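Glycosyl hydrolase, family 38 (Enterococcus faecalis, PDB 5KBP) probably hydrolyses alpha-mannosidic linkages as a metal-dependent alpha-mannosidase of glycoside hydrolase family 38. Local coordinates at residues 23-28 and 61-66; 18-23 and 366-371; 308-313 and 345-350; 107-112 and 339-344. All blocks are in the same frame, centred on the assembly; numbering follows the deposited sequence.

Interaction 1. Residues 23-28 and 61-66; sequences LPYEEH and LDDYLQ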
# COMPACT_ATOMS: atom_id res chain seq x y z
N LEU A 23 -1.20 -15.88 -3.22
CA LEU A 23 -2.06 -14.98 -3.98
C LEU A 23 -1.91 -13.56 -3.46
O LEU A 23 -1.45 -13.34 -2.34
CB LEU A 23 -3.53 -15.42 -3.88
CG LEU A 23 -3.95 -16.69 -4.61
CD1 LEU A 23 -5.40 -17.03 -4.29
CD2 LEU A 23 -3.76 -16.50 -6.11
N PRO A 24 -2.27 -12.56 -4.26
CA PRO A 24 -2.39 -11.20 -3.72
C PRO A 24 -3.38 -11.18 -2.57
O PRO A 24 -4.27 -12.03 -2.48
CB PRO A 24 -2.88 -10.38 -4.91
CG PRO A 24 -2.41 -11.13 -6.11
CD PRO A 24 -2.50 -12.58 -5.72
N TYR A 25 -3.22 -10.20 -1.68
CA TYR A 25 -3.97 -10.18 -0.42
C TYR A 25 -5.47 -10.28 -0.66
O TYR A 25 -6.17 -11.07 -0.02
CB TYR A 25 -3.64 -8.92 0.38
CG TYR A 25 -4.67 -8.66 1.46
CD1 TYR A 25 -4.73 -9.46 2.59
CD2 TYR A 25 -5.59 -7.63 1.34
CE1 TYR A 25 -5.66 -9.24 3.58
CE2 TYR A 25 -6.54 -7.40 2.33
CZ TYR A 25 -6.57 -8.21 3.45
OH TYR A 25 -7.50 -7.99 4.43
N GLU A 26 -5.99 -9.47 -1.58
CA GLU A 26 -7.44 -9.41 -1.77
C GLU A 26 -7.99 -10.70 -2.36
O GLU A 26 -9.17 -11.01 -2.16
CB GLU A 26 -7.81 -8.21 -2.64
CG GLU A 26 -7.60 -6.86 -1.97
CD GLU A 26 -8.52 -6.62 -0.79
OE1 GLU A 26 -8.26 -5.66 -0.02
OE2 GLU A 26 -9.50 -7.37 -0.62
N GLU A 27 -7.17 -11.45 -3.10
CA GLU A 27 -7.61 -12.76 -3.58
C GLU A 27 -7.88 -13.70 -2.42
O GLU A 27 -8.89 -14.41 -2.41
CB GLU A 27 -6.58 -13.34 -4.54
CG GLU A 27 -6.41 -12.56 -5.84
CD GLU A 27 -7.52 -12.83 -6.84
OE1 GLU A 27 -8.24 -13.83 -6.66
OE2 GLU A 27 -7.66 -12.05 -7.80
N HIS A 28 -6.98 -13.73 -1.43
CA HIS A 28 -7.25 -14.48 -0.21
C HIS A 28 -8.40 -13.85 0.57
O HIS A 28 -9.22 -14.56 1.16
CB HIS A 28 -6.00 -14.54 0.67
CG HIS A 28 -4.88 -15.35 0.08
ND1 HIS A 28 -4.97 -16.71 -0.11
CD2 HIS A 28 -3.65 -14.98 -0.33
CE1 HIS A 28 -3.84 -17.15 -0.63
NE2 HIS A 28 -3.02 -16.12 -0.77
N LEU A 61 -12.30 -11.51 12.13
CA LEU A 61 -13.56 -10.80 12.33
C LEU A 61 -13.50 -9.41 11.72
O LEU A 61 -14.46 -8.96 11.08
CB LEU A 61 -13.87 -10.71 13.83
CG LEU A 61 -13.93 -12.03 14.61
CD1 LEU A 61 -13.96 -11.75 16.10
CD2 LEU A 61 -15.15 -12.83 14.20
N ASP A 62 -12.38 -8.70 11.91
CA ASP A 62 -12.24 -7.36 11.35
C ASP A 62 -12.21 -7.39 9.83
O ASP A 62 -12.86 -6.57 9.17
CB ASP A 62 -10.98 -6.69 11.90
CG ASP A 62 -11.03 -6.50 13.40
OD1 ASP A 62 -12.15 -6.41 13.95
OD2 ASP A 62 -9.96 -6.44 14.03
N ASP A 63 -11.45 -8.33 9.25
CA ASP A 63 -11.35 -8.41 7.80
C ASP A 63 -12.68 -8.77 7.16
O ASP A 63 -12.94 -8.37 6.02
CB ASP A 63 -10.28 -9.42 7.40
CG ASP A 63 -8.89 -9.02 7.86
OD1 ASP A 63 -8.65 -7.80 8.04
OD2 ASP A 63 -8.03 -9.91 8.04
N TYR A 64 -13.52 -9.51 7.87
CA TYR A 64 -14.82 -9.90 7.32
C TYR A 64 -15.81 -8.74 7.36
O TYR A 64 -16.57 -8.53 6.41
CB TYR A 64 -15.37 -11.10 8.09
CG TYR A 64 -16.76 -11.53 7.66
CD1 TYR A 64 -16.96 -12.23 6.47
CD2 TYR A 64 -17.87 -11.26 8.45
CE1 TYR A 64 -18.22 -12.64 6.08
CE2 TYR A 64 -19.14 -11.66 8.06
CZ TYR A 64 -19.31 -12.35 6.88
OH TYR A 64 -20.57 -12.75 6.49
N LEU A 65 -15.81 -7.97 8.45
CA LEU A 65 -16.79 -6.91 8.62
C LEU A 65 -16.46 -5.65 7.83
O LEU A 65 -17.35 -4.83 7.61
CB LEU A 65 -16.93 -6.55 10.10
CG LEU A 65 -17.62 -7.62 10.95
CD1 LEU A 65 -17.90 -7.08 12.34
CD2 LEU A 65 -18.90 -8.09 10.28
N GLN A 66 -15.21 -5.48 7.39
CA GLN A 66 -14.91 -4.33 6.55
C GLN A 66 -15.46 -4.50 5.14
O GLN A 66 -15.62 -3.50 4.43
CB GLN A 66 -13.40 -4.07 6.50
CG GLN A 66 -12.58 -5.07 5.70
CD GLN A 66 -11.20 -4.54 5.37
OE1 GLN A 66 -10.99 -3.33 5.32
NE2 GLN A 66 -10.26 -5.44 5.14

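Interaction 2. Residues 18-23 and 366-371; sequences DREWYL and RGMMTR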
# COMPACT_ATOMS: atom_id res chain seq x y z
N ASP A 18 -3.89 -18.34 6.28
CA ASP A 18 -2.81 -17.41 5.98
C ASP A 18 -3.39 -16.17 5.31
O ASP A 18 -3.98 -16.27 4.22
CB ASP A 18 -1.76 -18.08 5.09
CG ASP A 18 -1.19 -19.34 5.71
OD1 ASP A 18 -0.32 -19.22 6.59
OD2 ASP A 18 -1.62 -20.44 5.32
N ARG A 19 -3.23 -15.02 5.95
CA ARG A 19 -3.89 -13.80 5.49
C ARG A 19 -3.44 -13.42 4.09
O ARG A 19 -4.24 -12.93 3.28
CB ARG A 19 -3.63 -12.66 6.48
CG ARG A 19 -4.55 -11.47 6.33
CD ARG A 19 -4.49 -10.59 7.57
NE ARG A 19 -5.34 -9.41 7.46
CZ ARG A 19 -4.93 -8.24 7.01
NH1 ARG A 19 -3.67 -8.08 6.62
NH2 ARG A 19 -5.77 -7.22 6.95
N GLU A 20 -2.17 -13.63 3.78
CA GLU A 20 -1.64 -13.37 2.45
C GLU A 20 -0.45 -14.29 2.22
O GLU A 20 0.42 -14.41 3.09
CB GLU A 20 -1.23 -11.90 2.29
CG GLU A 20 -0.53 -11.32 3.51
CD GLU A 20 -0.38 -9.81 3.42
OE1 GLU A 20 0.37 -9.24 4.25
OE2 GLU A 20 -1.00 -9.20 2.53
N TRP A 21 -0.42 -14.94 1.05
CA TRP A 21 0.63 -15.90 0.76
C TRP A 21 0.92 -15.98 -0.74
O TRP A 21 1.56 -15.08 -1.30
CB TRP A 21 0.24 -17.28 1.30
CG TRP A 21 1.37 -18.27 1.31
CD1 TRP A 21 2.70 -18.01 1.12
CD2 TRP A 21 1.27 -19.69 1.52
NE1 TRP A 21 3.43 -19.17 1.20
CE2 TRP A 21 2.58 -20.21 1.44
CE3 TRP A 21 0.21 -20.56 1.77
CZ2 TRP A 21 2.84 -21.57 1.61
CZ3 TRP A 21 0.47 -21.90 1.92
CH2 TRP A 21 1.78 -22.40 1.84
N TYR A 22 0.46 -17.05 -1.39
CA TYR A 22 0.76 -17.27 -2.80
C TYR A 22 -0.14 -16.48 -3.74
O TYR A 22 0.14 -16.42 -4.94
CB TYR A 22 0.68 -18.76 -3.14
CG TYR A 22 -0.62 -19.43 -2.75
CD1 TYR A 22 -0.78 -19.98 -1.48
CD2 TYR A 22 -1.67 -19.54 -3.64
CE1 TYR A 22 -1.96 -20.60 -1.11
CE2 TYR A 22 -2.86 -20.16 -3.28
CZ TYR A 22 -2.99 -20.69 -2.01
OH TYR A 22 -4.17 -21.31 -1.65
N LEU A 23 -1.20 -15.88 -3.22
CA LEU A 23 -2.06 -14.98 -3.98
C LEU A 23 -1.91 -13.56 -3.46
O LEU A 23 -1.45 -13.34 -2.34
CB LEU A 23 -3.53 -15.42 -3.88
CG LEU A 23 -3.95 -16.69 -4.61
CD1 LEU A 23 -5.40 -17.03 -4.29
CD2 LEU A 23 -3.76 -16.50 -6.11
N ARG A 366 4.94 -5.88 -1.57
CA ARG A 366 4.77 -4.47 -1.88
C ARG A 366 3.65 -3.86 -1.05
O ARG A 366 3.71 -2.68 -0.69
CB ARG A 366 4.50 -4.27 -3.37
CG ARG A 366 5.66 -4.66 -4.27
CD ARG A 366 5.54 -4.00 -5.64
NE ARG A 366 4.29 -4.33 -6.30
CZ ARG A 366 4.11 -5.40 -7.07
NH1 ARG A 366 5.12 -6.24 -7.28
NH2 ARG A 366 2.93 -5.63 -7.64
N GLY A 367 2.62 -4.65 -0.73
CA GLY A 367 1.57 -4.18 0.15
C GLY A 367 2.02 -4.06 1.59
O GLY A 367 1.49 -3.24 2.34
N MET A 368 2.99 -4.88 2.00
CA MET A 368 3.56 -4.76 3.34
C MET A 368 4.33 -3.45 3.50
O MET A 368 4.33 -2.86 4.58
CB MET A 368 4.47 -5.94 3.65
CG MET A 368 3.77 -7.28 3.75
SD MET A 368 4.92 -8.61 4.14
CE MET A 368 5.61 -8.00 5.68
N MET A 369 5.01 -3.01 2.43
CA MET A 369 5.73 -1.74 2.49
C MET A 369 4.79 -0.58 2.76
O MET A 369 5.13 0.36 3.49
CB MET A 369 6.51 -1.52 1.20
CG MET A 369 7.75 -2.39 1.04
SD MET A 369 9.14 -1.83 2.05
CE MET A 369 9.03 -2.93 3.44
N THR A 370 3.59 -0.62 2.17
CA THR A 370 2.60 0.42 2.44
C THR A 370 2.19 0.42 3.90
O THR A 370 2.07 1.48 4.53
CB THR A 370 1.38 0.24 1.53
OG1 THR A 370 1.75 0.45 0.17
CG2 THR A 370 0.28 1.22 1.91
N ARG A 371 1.97 -0.77 4.47
CA ARG A 371 1.65 -0.86 5.89
C ARG A 371 2.79 -0.34 6.75
O ARG A 371 2.57 0.35 7.75
CB ARG A 371 1.31 -2.30 6.27
CG ARG A 371 0.18 -2.93 5.47
CD ARG A 371 -0.32 -4.19 6.16
NE ARG A 371 -1.30 -4.92 5.36
CZ ARG A 371 -1.01 -6.01 4.65
NH1 ARG A 371 -1.97 -6.62 3.96
NH2 ARG A 371 0.22 -6.50 4.64

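Interaction 3. Residues 308-313 and 345-350; sequences QWNTKV and KTLLQN. With SO4 (sulfate ion), chain F.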
# COMPACT_ATOMS: atom_id res chain seq x y z
N GLN A 308 14.36 -4.94 7.95
CA GLN A 308 14.89 -3.64 8.32
C GLN A 308 13.77 -2.66 8.66
O GLN A 308 13.83 -1.94 9.66
CB GLN A 308 15.77 -3.09 7.20
CG GLN A 308 17.07 -3.84 7.01
CD GLN A 308 17.92 -3.28 5.89
OE1 GLN A 308 17.41 -2.85 4.86
NE2 GLN A 308 19.23 -3.26 6.10
N TRP A 309 12.72 -2.63 7.83
CA TRP A 309 11.58 -1.76 8.11
C TRP A 309 10.87 -2.18 9.38
O TRP A 309 10.42 -1.33 10.16
CB TRP A 309 10.62 -1.76 6.92
CG TRP A 309 10.90 -0.67 5.93
CD1 TRP A 309 11.73 -0.75 4.85
CD2 TRP A 309 10.36 0.65 5.94
NE1 TRP A 309 11.74 0.45 4.18
CE2 TRP A 309 10.90 1.33 4.83
CE3 TRP A 309 9.46 1.33 6.77
CZ2 TRP A 309 10.58 2.65 4.53
CZ3 TRP A 309 9.15 2.64 6.47
CH2 TRP A 309 9.71 3.29 5.36
N ASN A 310 10.75 -3.49 9.61
CA ASN A 310 10.08 -3.97 10.82
C ASN A 310 10.84 -3.53 12.07
O ASN A 310 10.24 -3.06 13.04
CB ASN A 310 9.94 -5.49 10.78
CG ASN A 310 9.00 -6.01 11.85
OD1 ASN A 310 8.07 -5.31 12.27
ND2 ASN A 310 9.25 -7.23 12.31
N THR A 311 12.17 -3.67 12.05
CA THR A 311 12.98 -3.19 13.16
C THR A 311 12.80 -1.69 13.36
O THR A 311 12.67 -1.21 14.49
CB THR A 311 14.46 -3.52 12.92
OG1 THR A 311 14.64 -4.94 12.93
CG2 THR A 311 15.34 -2.88 13.99
N LYS A 312 12.75 -0.93 12.26
CA LYS A 312 12.65 0.53 12.37
C LYS A 312 11.30 0.94 12.96
O LYS A 312 11.24 1.78 13.87
CB LYS A 312 12.86 1.17 11.00
CG LYS A 312 12.62 2.67 10.97
CD LYS A 312 13.05 3.28 9.65
CE LYS A 312 12.28 2.69 8.49
NZ LYS A 312 12.68 3.30 7.19
N VAL A 313 10.21 0.37 12.45
CA VAL A 313 8.88 0.75 12.92
C VAL A 313 8.67 0.31 14.37
O VAL A 313 8.03 1.02 15.16
CB VAL A 313 7.80 0.17 11.99
CG1 VAL A 313 6.41 0.50 12.50
CG2 VAL A 313 7.99 0.70 10.57
N LYS A 345 -1.95 -2.21 15.23
CA LYS A 345 -2.67 -3.13 14.36
C LYS A 345 -2.14 -3.05 12.93
O LYS A 345 -2.00 -4.08 12.26
CB LYS A 345 -4.17 -2.82 14.39
CG LYS A 345 -4.86 -3.23 15.68
CD LYS A 345 -6.32 -2.83 15.68
CE LYS A 345 -7.00 -3.23 16.98
NZ LYS A 345 -8.35 -2.61 17.12
N THR A 346 -1.83 -1.84 12.46
CA THR A 346 -1.24 -1.70 11.13
C THR A 346 0.09 -2.42 11.05
O THR A 346 0.39 -3.07 10.04
CB THR A 346 -1.07 -0.22 10.79
OG1 THR A 346 -2.35 0.43 10.81
CG2 THR A 346 -0.44 -0.05 9.42
N LEU A 347 0.91 -2.34 12.10
CA LEU A 347 2.19 -3.03 12.10
C LEU A 347 2.01 -4.53 12.25
O LEU A 347 2.72 -5.32 11.59
CB LEU A 347 3.09 -2.48 13.21
CG LEU A 347 4.46 -3.16 13.33
CD1 LEU A 347 5.26 -2.99 12.04
CD2 LEU A 347 5.23 -2.62 14.52
N LEU A 348 1.08 -4.96 13.11
CA LEU A 348 0.83 -6.39 13.29
C LEU A 348 0.30 -7.05 12.02
O LEU A 348 0.44 -8.27 11.87
CB LEU A 348 -0.16 -6.60 14.44
CG LEU A 348 0.41 -6.38 15.85
CD1 LEU A 348 -0.70 -6.47 16.88
CD2 LEU A 348 1.50 -7.39 16.15
N GLN A 349 -0.30 -6.28 11.11
CA GLN A 349 -0.77 -6.85 9.85
C GLN A 349 0.38 -7.24 8.94
O GLN A 349 0.16 -7.97 7.97
CB GLN A 349 -1.70 -5.86 9.14
CG GLN A 349 -3.05 -5.70 9.81
CD GLN A 349 -3.84 -4.52 9.28
OE1 GLN A 349 -3.63 -4.07 8.16
NE2 GLN A 349 -4.76 -4.01 10.10
N ASN A 350 1.60 -6.78 9.22
CA ASN A 350 2.80 -7.26 8.55
C ASN A 350 3.47 -8.40 9.29
O ASN A 350 4.50 -8.90 8.84
CB ASN A 350 3.81 -6.11 8.37
CG ASN A 350 3.46 -5.20 7.22
OD1 ASN A 350 2.63 -5.53 6.38
ND2 ASN A 350 4.09 -4.03 7.18
S SO4 F . 12.31 7.25 8.59
O1 SO4 F . 11.03 7.87 8.25
O2 SO4 F . 13.30 8.29 8.84
O3 SO4 F . 12.15 6.43 9.78
O4 SO4 F . 12.75 6.42 7.48

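Interaction 4. Residues 107-112 and 339-344; sequences MLIGHL and QFDYAW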
# COMPACT_ATOMS: atom_id res chain seq x y z
N MET A 107 -0.82 -10.38 21.92
CA MET A 107 -1.69 -10.97 22.93
C MET A 107 -2.53 -9.90 23.62
O MET A 107 -3.69 -10.14 23.96
CB MET A 107 -0.85 -11.73 23.96
CG MET A 107 0.28 -12.56 23.36
SD MET A 107 1.23 -13.47 24.60
CE MET A 107 0.13 -14.84 24.90
N LEU A 108 -1.95 -8.71 23.84
CA LEU A 108 -2.67 -7.63 24.49
C LEU A 108 -3.85 -7.17 23.64
O LEU A 108 -4.96 -7.00 24.14
CB LEU A 108 -1.72 -6.47 24.79
CG LEU A 108 -2.14 -5.33 25.72
CD1 LEU A 108 -2.84 -4.21 24.95
CD2 LEU A 108 -3.02 -5.83 26.86
N ILE A 109 -3.61 -6.96 22.34
CA ILE A 109 -4.69 -6.54 21.45
C ILE A 109 -5.65 -7.69 21.19
O ILE A 109 -6.87 -7.49 21.12
CB ILE A 109 -4.11 -5.97 20.15
CG1 ILE A 109 -3.34 -4.67 20.43
CG2 ILE A 109 -5.21 -5.72 19.12
CD1 ILE A 109 -2.80 -3.99 19.20
N GLY A 110 -5.12 -8.91 21.05
CA GLY A 110 -5.99 -10.06 20.91
C GLY A 110 -6.94 -10.22 22.09
O GLY A 110 -8.10 -10.59 21.92
N HIS A 111 -6.45 -9.93 23.29
CA HIS A 111 -7.30 -10.01 24.48
C HIS A 111 -8.35 -8.91 24.47
O HIS A 111 -9.55 -9.18 24.64
CB HIS A 111 -6.45 -9.92 25.74
CG HIS A 111 -7.25 -9.83 27.01
ND1 HIS A 111 -7.42 -8.64 27.69
CD2 HIS A 111 -7.93 -10.77 27.71
CE1 HIS A 111 -8.16 -8.86 28.76
NE2 HIS A 111 -8.49 -10.14 28.79
N LEU A 112 -7.93 -7.65 24.27
CA LEU A 112 -8.87 -6.54 24.31
C LEU A 112 -9.92 -6.66 23.21
O LEU A 112 -11.08 -6.28 23.41
CB LEU A 112 -8.12 -5.21 24.19
CG LEU A 112 -7.14 -4.86 25.32
CD1 LEU A 112 -6.42 -3.57 25.00
CD2 LEU A 112 -7.87 -4.75 26.65
N GLN A 339 -4.79 6.12 18.68
CA GLN A 339 -3.80 6.22 17.62
C GLN A 339 -2.75 5.12 17.74
O GLN A 339 -2.32 4.55 16.73
CB GLN A 339 -3.14 7.60 17.63
CG GLN A 339 -4.05 8.75 17.22
CD GLN A 339 -4.92 9.26 18.36
OE1 GLN A 339 -5.05 8.62 19.40
NE2 GLN A 339 -5.51 10.44 18.17
N PHE A 340 -2.32 4.82 18.97
CA PHE A 340 -1.35 3.74 19.16
C PHE A 340 -1.96 2.39 18.80
O PHE A 340 -1.28 1.52 18.24
CB PHE A 340 -0.84 3.73 20.60
CG PHE A 340 0.32 4.66 20.83
CD1 PHE A 340 1.50 4.50 20.13
CD2 PHE A 340 0.23 5.69 21.76
CE1 PHE A 340 2.57 5.34 20.34
CE2 PHE A 340 1.30 6.54 21.97
CZ PHE A 340 2.47 6.37 21.26
N ASP A 341 -3.24 2.19 19.12
CA ASP A 341 -3.92 0.96 18.74
C ASP A 341 -4.02 0.85 17.22
O ASP A 341 -3.91 -0.25 16.66
CB ASP A 341 -5.30 0.90 19.39
CG ASP A 341 -6.06 -0.37 19.03
OD1 ASP A 341 -5.73 -1.44 19.58
OD2 ASP A 341 -6.99 -0.29 18.20
N TYR A 342 -4.22 1.98 16.54
CA TYR A 342 -4.28 1.97 15.08
C TYR A 342 -2.90 1.72 14.48
O TYR A 342 -2.79 1.03 13.46
CB TYR A 342 -4.86 3.30 14.59
CG TYR A 342 -4.85 3.48 13.09
CD1 TYR A 342 -5.86 2.93 12.30
CD2 TYR A 342 -3.86 4.21 12.46
CE1 TYR A 342 -5.86 3.10 10.93
CE2 TYR A 342 -3.85 4.39 11.09
CZ TYR A 342 -4.86 3.83 10.33
OH TYR A 342 -4.85 4.00 8.96
N ALA A 343 -1.85 2.27 15.09
CA ALA A 343 -0.50 2.04 14.57
C ALA A 343 -0.05 0.61 14.81
O ALA A 343 0.60 0.01 13.95
CB ALA A 343 0.47 3.03 15.22
N TRP A 344 -0.39 0.04 15.97
CA TRP A 344 0.06 -1.31 16.29
C TRP A 344 -0.64 -2.35 15.42
O TRP A 344 0.00 -3.28 14.93
CB TRP A 344 -0.16 -1.60 17.77
CG TRP A 344 0.99 -1.18 18.62
CD1 TRP A 344 1.05 -0.11 19.46
CD2 TRP A 344 2.27 -1.82 18.69
NE1 TRP A 344 2.28 -0.05 20.06
CE2 TRP A 344 3.05 -1.08 19.61
CE3 TRP A 344 2.84 -2.94 18.07
CZ2 TRP A 344 4.36 -1.43 19.92
CZ3 TRP A 344 4.14 -3.28 18.38
CH2 TRP A 344 4.89 -2.53 19.30

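Interaction 1. Residues 23-28 and 61-66
Y25, in the first turn of helix 25-45, reaches across to D63 of helix 59-65 and to Q66, a helix-to-helix contact within the family 38 N-terminal domain. Ahead of it, P24 takes the N-cap position, and its carbonyl oxygen accepts weak bonds from the amides of E27 and H28. Y25 then carries the whole contact. With its ring carbon CG swung opposite the backbone N (chi1 163°), the hydroxyl points at the other helix. Y25 OH lies 3.8 Å from D63 OD1, too far for a hydrogen bond, and the ring stands steeply to the carboxylate, their planes 78° apart. Q66 extends to meet the tyrosine from the opposing side, its NE2 3.8 Å from Y25 OH. The stronger polar partner of D63 is R19, whose NE forms a salt bridge to D63 OD2, so the tyrosine packs beside an already paired carboxylate. E26 turns to the subunit interface, where its OE1 is hydrogen-bonded to Y342 OH of the second subunit. H28 turns back to L23, whose CB lies over one face of the imidazole, offset toward the rim, and L23 N donates to H28 NE2 at 3.1 Å, tilted 32° from the ring plane.

Interaction 2. Residues 18-23 and 366-371
E20 OE1 is held by two groups, R371 NH2 at 2.8 Å and the hydroxyl of S355. R371 closes a two-point salt bridge end-on, its NH1 bonding E20 OE2 at 3.1 Å along a nearly straight N-H line (170°). The two halves differ in geometry. OE1 offers its syn lone pair to an NH2 that it meets somewhat off the guanidinium plane, whereas OE2 lies in that plane but is itself approached from above the carboxylate. This difference goes with a 54° twist between the two planes. E20 gets there with CG lodged between its backbone N and carbonyl carbon (chi1 41°), followed by an extended chain that approaches R371 from the opposite direction. M368 lends the aliphatic side of the site, its CG 4.0 Å from E20 OE1.

R19 adds a second guanidinium: R19 NH1 lies over one face of the R371 group, 3.5 Å from R371 NH1. The two cations are close, but R19 is paired with D63 and R371 with E20, which should offset much of the repulsion. N350 fixes R371 further, its OD1 bonded to R371 NH2. The contact is buried and joins the loop between strand 7-13 and helix 25-45 of the N-terminal domain to helix 362-393 of the helical middle domain, with helix 304-332 packed against M368 and helix 353-356 supplying S355.

Interaction 3. Residues 308-313 and 345-350
In the buried seam of the helical middle domain, L347 of helix 337-348 packs against V313 and N310 of helix 304-332. The side chains of V313 and L347 reach toward each other tip to tip. V313 CG1 touches both methyls of the leucine, L347 CD1 at 3.7 Å and L347 CD2 at 3.9 Å. Extension of L347 away from its own backbone N (chi1 178°) carries the isobutyl group across the gap. N310 crosses it at about a right angle, and N310 OD1 rests 3.7 Å from L347 CD1. That oxygen is not left without a donor, because H351 NE2 hydrogen-bonds to it.

The two helices run antiparallel, joined by a short connection, and form a helical hairpin. Helix 362-393 lies against it as a third member, with F372 touching N310, L347 and N350. L347 also packs on Q314 and L317, further along the first helix.

On a different side of helix 304-332, K312 is exposed. Its chain bends at chi3 (60°), bringing NZ 3.1 Å from O4 of a sulfate ion, probably taken up from the crystallisation liquor, and the same NZ lies 3.3 Å above one face of the W309 ring, offset toward its rim.

Interaction 4. Residues 107-112 and 339-344
Helices 100-117 and 337-348 cross at a steep inclination where I109 faces D341 and W344, the CA atoms of I109 and D341 lying 8.0 Å apart. The delta methyl of I109 does most of the touching. I109 CG1 is turned opposite its carbonyl carbon (chi1 -66°), and the extended chain beyond it pushes CD1 between two side chains of the facing helix. I109 CD1 meets W344 CB at 3.8 Å, the side chains crossing at about a right angle. The indole itself leads away from this point: its NE1 is hydrogen-bonded to E322 OE2 of helix 304-332, and it packs on S102 and R105, one to two turns before I109. On the other flank I109 CD1 approaches D341 OD1 at 3.9 Å, while I109 CG1 lies 4.1 Å from the same oxygen. These are van der Waals contacts; the polar bond of D341 is made elsewhere, OD2 forming a salt bridge to K345 NZ, one turn on along the same helix. The aspartate thus presents one oxygen to the isoleucine and the other to the lysine. Such side-chain packing between helices, mostly apolar, joins the N-terminal domain of this family 38 protein to its helical middle domain.

Overall arrangement
Interactions 2, 3 and 4 are buried, whereas interaction 1 is only partly so and lies farthest from the centre of the chain. Interactions 2 and 4 join the N-terminal domain to the helical middle domain; interaction 1 stays within the former and interaction 3 within the latter. Chemistry follows place: a salt bridge ties the domains in interaction 2, aliphatic packing dominates interactions 3 and 4, and interaction 1 is a loose polar approach. Interactions 1 and 2 share L23 and touch through R19, while N350 connects interactions 2 and 3. Interactions 3 and 4 both use helix 337-348, and I109 packs on K345 and L348. Interactions 1, 2 and 4 also touch the second subunit.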